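Local coordinates for uncharacterized protein (Bacteroides ovatus CL02T12C04, PDB 6PTM), which probably acts as an exo-carrageenase of glycoside hydrolase family 42, removing sugar units from the ends of carrageenan chains, at residues Gly740-Val745 and Ser754-Val759. Numbering follows the deposited sequence.
Sequences GNIKSV and SATKIV
The peptide carbonyl of Val745 receives the N-H of Ser754 over one face, 43° out of its plane, and the bond is nearly straight at the hydrogen (170°), with Ser754 N 2.8 Å from Val745 O. Beside it, a water accepts from Val745 N at 3.0 Å and donates to Ser754 O at 3.0 Å. Both methyls of Val745 pack against Ala755 O. CG1, anti to the backbone N (chi1 -174°), is the closer at 3.6 Å and also lies 3.8 Å from Ser754 CB. The two segments carry the starts of edge strands of different antiparallel sheets, 742-747 and 757-760, within the C-terminal beta domain; Ile742 also rests on Val770 and Leu772. The other methyl, CG2 of Val745, goes on to meet Thr756 CG2 at 3.9 Å, the two side chains crossing at about a right angle. With an alanine here, Thr756 CG2 would probably be left with Ile742 alone of its two methyl neighbours, and the closest packing against Ala755 O and Ser754 CB would be lost. Ile742 CG2 approaches that threonine methyl at 3.9 Å, just before a classic beta bulge where Lys743 and Ser744 both face Ser771.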
# COMPACT_ATOMS: atom_id res chain seq x y z
N GLY A 740 12.34 0.60 36.01
CA GLY A 740 13.22 1.74 36.32
C GLY A 740 12.50 3.03 36.09
O GLY A 740 11.30 3.08 36.32
N ASN A 741 13.20 4.07 35.66
CA ASN A 741 12.66 5.45 35.66
C ASN A 741 13.19 6.18 34.44
O ASN A 741 14.42 6.09 34.23
CB ASN A 741 13.11 6.22 36.91
CG ASN A 741 12.46 5.70 38.17
OD1 ASN A 741 11.26 5.88 38.37
ND2 ASN A 741 13.25 5.07 39.03
N ILE A 742 12.33 6.91 33.74
CA ILE A 742 12.78 7.76 32.60
C ILE A 742 13.64 8.90 33.16
O ILE A 742 13.12 9.65 33.97
CB ILE A 742 11.59 8.27 31.77
CG1 ILE A 742 10.87 7.11 31.07
CG2 ILE A 742 12.08 9.33 30.78
CD1 ILE A 742 9.60 7.49 30.40
N LYS A 743 14.87 9.04 32.67
CA LYS A 743 15.84 10.14 32.98
C LYS A 743 15.53 11.34 32.06
O LYS A 743 15.52 12.45 32.54
CB LYS A 743 17.26 9.59 32.77
CG LYS A 743 18.44 10.49 33.11
CD LYS A 743 19.78 10.05 32.51
N SER A 744 15.33 11.12 30.76
CA SER A 744 15.20 12.21 29.76
C SER A 744 14.47 11.73 28.51
O SER A 744 14.48 10.51 28.20
CB SER A 744 16.53 12.76 29.37
OG SER A 744 17.26 11.74 28.71
N VAL A 745 13.89 12.70 27.82
CA VAL A 745 13.15 12.53 26.54
C VAL A 745 13.62 13.65 25.63
O VAL A 745 13.62 14.80 26.08
CB VAL A 745 11.63 12.56 26.78
CG1 VAL A 745 10.87 12.25 25.50
CG2 VAL A 745 11.20 11.64 27.91
N SER A 754 12.17 17.06 25.17
CA SER A 754 10.70 16.81 25.19
C SER A 754 10.31 16.46 26.62
O SER A 754 11.13 16.64 27.49
CB SER A 754 10.31 15.75 24.20
OG SER A 754 8.94 15.87 23.85
N ALA A 755 9.14 15.89 26.82
CA ALA A 755 8.59 15.58 28.16
C ALA A 755 8.03 14.16 28.15
O ALA A 755 7.87 13.57 27.04
CB ALA A 755 7.53 16.60 28.51
N THR A 756 7.71 13.62 29.32
CA THR A 756 7.06 12.29 29.44
C THR A 756 5.56 12.40 29.13
O THR A 756 4.93 11.34 28.92
CB THR A 756 7.37 11.67 30.81
OG1 THR A 756 6.74 12.53 31.75
CG2 THR A 756 8.86 11.53 31.07
N LYS A 757 5.03 13.63 29.01
CA LYS A 757 3.61 13.87 28.62
C LYS A 757 3.55 14.84 27.45
O LYS A 757 4.17 15.89 27.51
CB LYS A 757 2.79 14.40 29.79
CG LYS A 757 2.52 13.37 30.86
CD LYS A 757 1.55 13.80 31.98
CE LYS A 757 0.24 14.33 31.44
NZ LYS A 757 -0.76 14.51 32.51
N ILE A 758 2.92 14.43 26.36
CA ILE A 758 2.96 15.13 25.05
C ILE A 758 1.55 15.14 24.47
O ILE A 758 0.87 14.12 24.52
CB ILE A 758 3.94 14.44 24.07
CG1 ILE A 758 5.36 14.34 24.63
CG2 ILE A 758 3.93 15.15 22.71
CD1 ILE A 758 6.27 13.44 23.78
N VAL A 759 1.18 16.25 23.87
CA VAL A 759 -0.07 16.39 23.10
C VAL A 759 0.26 16.16 21.63
O VAL A 759 1.15 16.85 21.11
CB VAL A 759 -0.68 17.78 23.34
CG1 VAL A 759 -1.90 17.99 22.46
CG2 VAL A 759 -1.03 17.97 24.81
O HOH W 1 13.23 15.34 29.13